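Local coordinates for protein chloride intracellular channel exc-4 (Caenorhabditis elegans, PDB 2YV9) that may insert into membranes as a chloride channel and is required to regulate the lumen size of the growing excretory canal, at residues K131-L134 with R135-E139; H201-I204 with I205-L209; D243-H246 with H247-Q251. One frame throughout, in Å; residues are numbered along the deposited sequence.

Each interaction is a short run of helix, about two and a half turns long, in the all-helical C-terminal half of this GST-like fold. They follow the chain in order: interaction 1 on helix 117-140, interaction 2 on helix 190-210, interaction 3 on helix 241-251. Centres lie about 12 Å (1 to 2), about 14 Å (1 to 3) and about 11 Å (2 to 3) apart, so three helices distant in sequence share one core. Leu-134 packs on Ile-205 and on Tyr-248; interactions 2 and 3 are probably joined by a hydrogen bond between His-201 ND1 and Tyr-248 OH. Interaction 3 also carries salt bridges to the N-terminal half, the part thought to rearrange for membrane insertion.

Interaction 1: residues K131-L134 with R135-E139; sequences KLFL and RAKVE
With chi1 near 180° in both residues, Phe-133 (-179°) and Lys-137 (-160°) swing CG away from their own backbone nitrogens, and the ring and the lysine chain run side by side in the same direction one helical turn apart. Lys-137 CB lies over one face of the phenyl ring, 4.1 Å from Phe-133 CE1, and farther along the chain Lys-137 CD reaches Phe-133 CZ at 4.0 Å. The aliphatic part of the lysine thus lines the aromatic ring, while its ammonium group continues past it to a salt bridge with Asp-141. One residue on, Leu-134 and Val-138 repeat the i to i+4 pairing with aliphatic groups alone, Leu-134 CD1 meeting Val-138 CG2 at 4.0 Å. Beneath both pairs runs regular alpha-helical bonding, with Lys-137 N donating to Phe-133 O at 2.8 Å. On the flank facing the second subunit, Arg-135 NE gives an in-plane hydrogen bond of 2.7 Å to Glu-139 OE2, a salt bridge that uses the anti lone pair of the carboxylate; Lys-72 of the second subunit pairs with the same oxygen. Helix 117-140 packs here against helix 155-178, through Phe-133 and Ala-136, and against helix 190-210, through Phe-133 and Leu-134.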
# COMPACT_ATOMS: atom_id res chain seq x y z
N LYS A 131 13.27 -11.40 -9.00
CA LYS A 131 12.73 -10.44 -10.01
C LYS A 131 13.80 -10.11 -11.05
O LYS A 131 13.51 -10.02 -12.29
CB LYS A 131 12.27 -9.18 -9.29
CG LYS A 131 10.93 -9.41 -8.52
CD LYS A 131 10.41 -8.09 -7.96
CE LYS A 131 11.24 -7.59 -6.78
NZ LYS A 131 10.69 -6.29 -6.22
N LEU A 132 15.04 -9.89 -10.60
CA LEU A 132 16.15 -9.65 -11.56
C LEU A 132 16.30 -10.81 -12.54
O LEU A 132 16.45 -10.58 -13.77
CB LEU A 132 17.47 -9.39 -10.87
CG LEU A 132 17.44 -8.08 -10.07
CD1 LEU A 132 18.66 -7.97 -9.11
CD2 LEU A 132 17.39 -6.87 -10.99
N PHE A 133 16.27 -12.03 -12.06
CA PHE A 133 16.47 -13.20 -12.90
C PHE A 133 15.28 -13.37 -13.87
O PHE A 133 15.43 -13.63 -15.08
CB PHE A 133 16.61 -14.48 -12.09
CG PHE A 133 16.85 -15.70 -12.92
CD1 PHE A 133 17.82 -15.70 -13.91
CD2 PHE A 133 16.08 -16.87 -12.76
CE1 PHE A 133 18.02 -16.83 -14.70
CE2 PHE A 133 16.27 -17.96 -13.55
CZ PHE A 133 17.22 -17.96 -14.53
N LEU A 134 14.08 -13.15 -13.33
CA LEU A 134 12.87 -13.23 -14.16
C LEU A 134 13.00 -12.27 -15.32
O LEU A 134 12.81 -12.65 -16.49
CB LEU A 134 11.63 -12.98 -13.32
CG LEU A 134 10.32 -12.78 -14.07
CD1 LEU A 134 9.87 -14.06 -14.77
CD2 LEU A 134 9.31 -12.24 -13.04
N ARG A 135 13.32 -11.02 -15.03
CA ARG A 135 13.42 -10.04 -16.09
C ARG A 135 14.61 -10.37 -17.04
O ARG A 135 14.47 -10.31 -18.28
CB ARG A 135 13.59 -8.64 -15.51
CG ARG A 135 13.92 -7.55 -16.53
CD ARG A 135 12.69 -7.31 -17.43
NE ARG A 135 12.80 -6.15 -18.33
CZ ARG A 135 12.72 -4.89 -17.93
NH1 ARG A 135 12.61 -4.58 -16.65
NH2 ARG A 135 12.82 -3.90 -18.82
N ALA A 136 15.77 -10.75 -16.49
CA ALA A 136 16.95 -11.02 -17.35
C ALA A 136 16.68 -12.21 -18.27
O ALA A 136 17.01 -12.17 -19.47
CB ALA A 136 18.15 -11.31 -16.49
N LYS A 137 16.08 -13.28 -17.76
CA LYS A 137 15.91 -14.46 -18.58
C LYS A 137 14.83 -14.24 -19.65
O LYS A 137 14.97 -14.65 -20.84
CB LYS A 137 15.59 -15.72 -17.79
CG LYS A 137 15.90 -16.96 -18.63
CD LYS A 137 15.30 -18.19 -18.03
CE LYS A 137 15.75 -19.40 -18.80
NZ LYS A 137 14.91 -19.60 -19.97
N VAL A 138 13.77 -13.56 -19.22
CA VAL A 138 12.66 -13.24 -20.19
C VAL A 138 13.18 -12.42 -21.36
O VAL A 138 12.82 -12.65 -22.53
CB VAL A 138 11.47 -12.51 -19.49
CG1 VAL A 138 10.57 -11.78 -20.51
CG2 VAL A 138 10.69 -13.53 -18.66
N GLU A 139 14.02 -11.45 -21.06
CA GLU A 139 14.59 -10.61 -22.14
C GLU A 139 15.61 -11.41 -22.98
O GLU A 139 15.73 -11.24 -24.21
CB GLU A 139 15.24 -9.36 -21.56
CG GLU A 139 14.30 -8.47 -20.77
CD GLU A 139 13.36 -7.57 -21.61
OE1 GLU A 139 13.36 -7.63 -22.87
OE2 GLU A 139 12.64 -6.76 -20.97

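Interaction 2: residues H201-I204 with I205-L209; sequences HIRI and IGLSL
Ile-204 O is held by two donors from Ser-208: the backbone N at 2.9 Å and the hydroxyl OG at 2.8 Å, which come from opposite faces of the carbonyl plane. This is the serine-to-backbone i to i-4 bond of an alpha helix, here near the C-terminal end of helix 190-210 in the GST-like helical domain. Ser-208 can make it because chi1 of 67° sets OG between its own N and carbonyl carbon, turned back toward the preceding turn. On another flank, the side chains of Arg-203 and Leu-207 cross at a slant. The arginine chain bends at chi2, and Leu-207 CD1 sits over one face of the guanidinium, toward its rim. That group is also held by a salt bridge from Arg-203 NE to Asp-213, in the loop that follows the helix. With an alanine here in place of Arg-203, Asp-213 would probably lose its charged mate and Leu-207 CD1 the guanidinium face it lies over. Elsewhere on the helix, Gly-206 N bonds Ile-202 O, Ile-205 packs on Phe-130, and Ile-204 faces Ile-244 of helix 241-251. The arginine and leucine side chains come closest at Leu-207 CD1 and Arg-203 NE, 3.5 Å apart.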
# COMPACT_ATOMS: atom_id res chain seq x y z
N HIS A 201 5.39 -18.60 -5.24
CA HIS A 201 5.54 -17.90 -6.54
C HIS A 201 6.85 -18.35 -7.24
O HIS A 201 6.88 -18.67 -8.45
CB HIS A 201 5.57 -16.38 -6.40
CG HIS A 201 4.24 -15.76 -6.15
ND1 HIS A 201 3.90 -14.51 -6.65
CD2 HIS A 201 3.14 -16.23 -5.52
CE1 HIS A 201 2.67 -14.22 -6.26
NE2 HIS A 201 2.17 -15.25 -5.60
N ILE A 202 7.95 -18.37 -6.48
CA ILE A 202 9.22 -18.71 -7.06
C ILE A 202 9.15 -20.15 -7.58
O ILE A 202 9.68 -20.47 -8.65
CB ILE A 202 10.35 -18.56 -6.02
CG1 ILE A 202 10.59 -17.09 -5.80
CG2 ILE A 202 11.55 -19.21 -6.47
CD1 ILE A 202 11.54 -16.73 -4.65
N ARG A 203 8.50 -21.06 -6.82
CA ARG A 203 8.44 -22.46 -7.24
C ARG A 203 7.65 -22.63 -8.55
O ARG A 203 8.11 -23.23 -9.52
CB ARG A 203 7.79 -23.32 -6.16
CG ARG A 203 8.34 -24.72 -6.12
CD ARG A 203 7.58 -25.70 -6.94
NE ARG A 203 8.29 -26.98 -7.08
CZ ARG A 203 7.73 -28.18 -6.91
NH1 ARG A 203 6.46 -28.32 -6.59
NH2 ARG A 203 8.46 -29.27 -7.11
N ILE A 204 6.46 -22.06 -8.57
CA ILE A 204 5.57 -22.13 -9.75
C ILE A 204 6.21 -21.45 -10.95
O ILE A 204 6.21 -22.01 -12.05
CB ILE A 204 4.20 -21.50 -9.45
CG1 ILE A 204 3.45 -22.25 -8.34
CG2 ILE A 204 3.29 -21.48 -10.71
CD1 ILE A 204 3.36 -23.76 -8.53
N ILE A 205 6.71 -20.24 -10.78
CA ILE A 205 7.30 -19.49 -11.91
C ILE A 205 8.61 -20.17 -12.36
O ILE A 205 8.92 -20.29 -13.54
CB ILE A 205 7.52 -18.02 -11.58
CG1 ILE A 205 6.18 -17.33 -11.38
CG2 ILE A 205 8.33 -17.27 -12.71
CD1 ILE A 205 5.20 -17.49 -12.57
N GLY A 206 9.39 -20.66 -11.40
CA GLY A 206 10.55 -21.46 -11.78
C GLY A 206 10.25 -22.65 -12.68
O GLY A 206 10.90 -22.83 -13.76
N LEU A 207 9.29 -23.48 -12.27
CA LEU A 207 8.98 -24.70 -13.04
C LEU A 207 8.33 -24.31 -14.35
O LEU A 207 8.61 -24.93 -15.39
CB LEU A 207 8.08 -25.68 -12.28
CG LEU A 207 8.82 -26.41 -11.13
CD1 LEU A 207 7.87 -27.43 -10.54
CD2 LEU A 207 10.09 -27.10 -11.61
N SER A 208 7.49 -23.28 -14.34
CA SER A 208 6.63 -23.05 -15.53
C SER A 208 7.26 -22.18 -16.61
O SER A 208 7.06 -22.44 -17.82
CB SER A 208 5.30 -22.47 -15.12
OG SER A 208 5.47 -21.16 -14.61
N LEU A 209 7.99 -21.15 -16.18
CA LEU A 209 8.59 -20.16 -17.05
C LEU A 209 10.13 -20.08 -17.09
O LEU A 209 10.72 -19.73 -18.13
CB LEU A 209 8.08 -18.77 -16.66
CG LEU A 209 6.60 -18.38 -16.81
CD1 LEU A 209 6.36 -16.94 -16.25
CD2 LEU A 209 6.21 -18.48 -18.25

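Interaction 3: residues D243-H246 with H247-Q251; sequences DIIH and HYKEQ
His-246 and Glu-250, one turn apart, share a water that sits at the edge of the imidazole, in its plane. The water lies 2.7 Å from His-246 ND1 and donates a weak bond of 2.8 Å to Glu-250 OE2, an oxygen that also takes part in a salt bridge with Lys-25. The two side chains cross at about a right angle, the ring and carboxylate planes 61° apart, and Glu-250 OE1 comes within 3.5 Å of His-246 CE1. Chi1 of 74° places Glu-250 CG between its backbone N and carbonyl carbon, which turns the acid back toward the histidine. Among the main-chain acceptors, His-246 O takes Glu-250 N at 2.7 Å and Ile-245 O takes Lys-249 N at 2.8 Å, both nearly straight on from the carbonyl. His-247 N donates to Asp-243 O (3.0 Å) from 40° above the carbonyl plane. Ile-244 O accepts a weak bond from Tyr-248 N, at 3.4 Å, and lies at the edge of the Tyr-248 ring, 3.2 Å from CD2. The buried phenol hydroxyl is matched by Tyr-127 OH and His-201 ND1, and both carboxylate oxygens of Asp-243 are engaged, by Ser-27 and Arg-33. Lys-249 lays its CD against Ile-245 CG2 and ends on Phe-255 O. Helix 241-251 rests through Ile-244, Ile-245 and Tyr-248 on helix 190-210, with Tyr-127 of helix 117-140 meeting the phenol.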
# COMPACT_ATOMS: atom_id res chain seq x y z
N ASP A 243 -3.08 -18.52 -12.46
CA ASP A 243 -3.20 -17.12 -12.11
C ASP A 243 -1.87 -16.53 -11.60
O ASP A 243 -1.61 -15.35 -11.77
CB ASP A 243 -4.36 -16.88 -11.14
CG ASP A 243 -5.65 -17.34 -11.72
OD1 ASP A 243 -5.80 -16.97 -12.92
OD2 ASP A 243 -6.40 -18.11 -11.07
N ILE A 244 -1.01 -17.37 -11.01
CA ILE A 244 0.30 -16.90 -10.64
C ILE A 244 1.10 -16.64 -11.93
O ILE A 244 1.71 -15.59 -12.09
CB ILE A 244 1.05 -17.93 -9.75
CG1 ILE A 244 0.33 -18.10 -8.40
CG2 ILE A 244 2.51 -17.43 -9.52
CD1 ILE A 244 0.82 -19.31 -7.51
N ILE A 245 1.08 -17.62 -12.84
CA ILE A 245 1.79 -17.49 -14.13
C ILE A 245 1.29 -16.27 -14.88
O ILE A 245 2.08 -15.42 -15.32
CB ILE A 245 1.64 -18.77 -14.96
CG1 ILE A 245 2.36 -19.95 -14.30
CG2 ILE A 245 2.23 -18.55 -16.34
CD1 ILE A 245 1.72 -21.29 -14.66
N HIS A 246 -0.03 -16.10 -14.95
CA HIS A 246 -0.59 -14.98 -15.69
C HIS A 246 -0.25 -13.62 -15.11
O HIS A 246 -0.00 -12.69 -15.83
CB HIS A 246 -2.10 -15.14 -15.77
CG HIS A 246 -2.73 -14.23 -16.78
ND1 HIS A 246 -3.34 -13.05 -16.43
CD2 HIS A 246 -2.80 -14.32 -18.13
CE1 HIS A 246 -3.78 -12.45 -17.53
NE2 HIS A 246 -3.46 -13.20 -18.57
N HIS A 247 -0.17 -13.56 -13.77
CA HIS A 247 0.18 -12.34 -13.09
C HIS A 247 1.53 -11.84 -13.60
O HIS A 247 1.64 -10.66 -13.94
CB HIS A 247 0.18 -12.61 -11.57
CG HIS A 247 0.73 -11.51 -10.73
ND1 HIS A 247 -0.05 -10.49 -10.22
CD2 HIS A 247 1.99 -11.28 -10.28
CE1 HIS A 247 0.70 -9.69 -9.48
NE2 HIS A 247 1.95 -10.14 -9.51
N TYR A 248 2.53 -12.72 -13.62
CA TYR A 248 3.88 -12.30 -14.02
C TYR A 248 3.86 -12.11 -15.54
O TYR A 248 4.49 -11.19 -16.02
CB TYR A 248 4.94 -13.28 -13.59
CG TYR A 248 5.16 -13.24 -12.10
CD1 TYR A 248 6.01 -12.32 -11.53
CD2 TYR A 248 4.43 -14.08 -11.28
CE1 TYR A 248 6.17 -12.28 -10.15
CE2 TYR A 248 4.57 -14.07 -9.93
CZ TYR A 248 5.46 -13.14 -9.36
OH TYR A 248 5.56 -13.09 -7.98
N LYS A 249 3.11 -12.94 -16.26
CA LYS A 249 3.07 -12.75 -17.73
C LYS A 249 2.49 -11.40 -18.12
O LYS A 249 3.06 -10.72 -18.98
CB LYS A 249 2.42 -13.94 -18.45
CG LYS A 249 3.35 -15.13 -18.46
CD LYS A 249 2.82 -16.34 -19.18
CE LYS A 249 2.60 -16.08 -20.63
NZ LYS A 249 2.51 -17.36 -21.40
N GLU A 250 1.40 -10.98 -17.46
CA GLU A 250 0.72 -9.75 -17.81
C GLU A 250 1.57 -8.49 -17.55
O GLU A 250 1.45 -7.50 -18.29
CB GLU A 250 -0.72 -9.66 -17.24
CG GLU A 250 -0.90 -9.41 -15.73
CD GLU A 250 -2.38 -9.44 -15.23
OE1 GLU A 250 -3.30 -9.32 -16.08
OE2 GLU A 250 -2.63 -9.59 -13.98
N GLN A 251 2.46 -8.56 -16.55
CA GLN A 251 3.40 -7.45 -16.28
C GLN A 251 4.74 -7.54 -17.06
O GLN A 251 5.31 -6.51 -17.40
CB GLN A 251 3.70 -7.33 -14.77
CG GLN A 251 2.48 -7.24 -13.82
CD GLN A 251 1.65 -5.95 -13.93
OE1 GLN A 251 2.13 -4.90 -14.38
NE2 GLN A 251 0.40 -6.02 -13.47
O HOH W 1 -3.86 -12.14 -13.91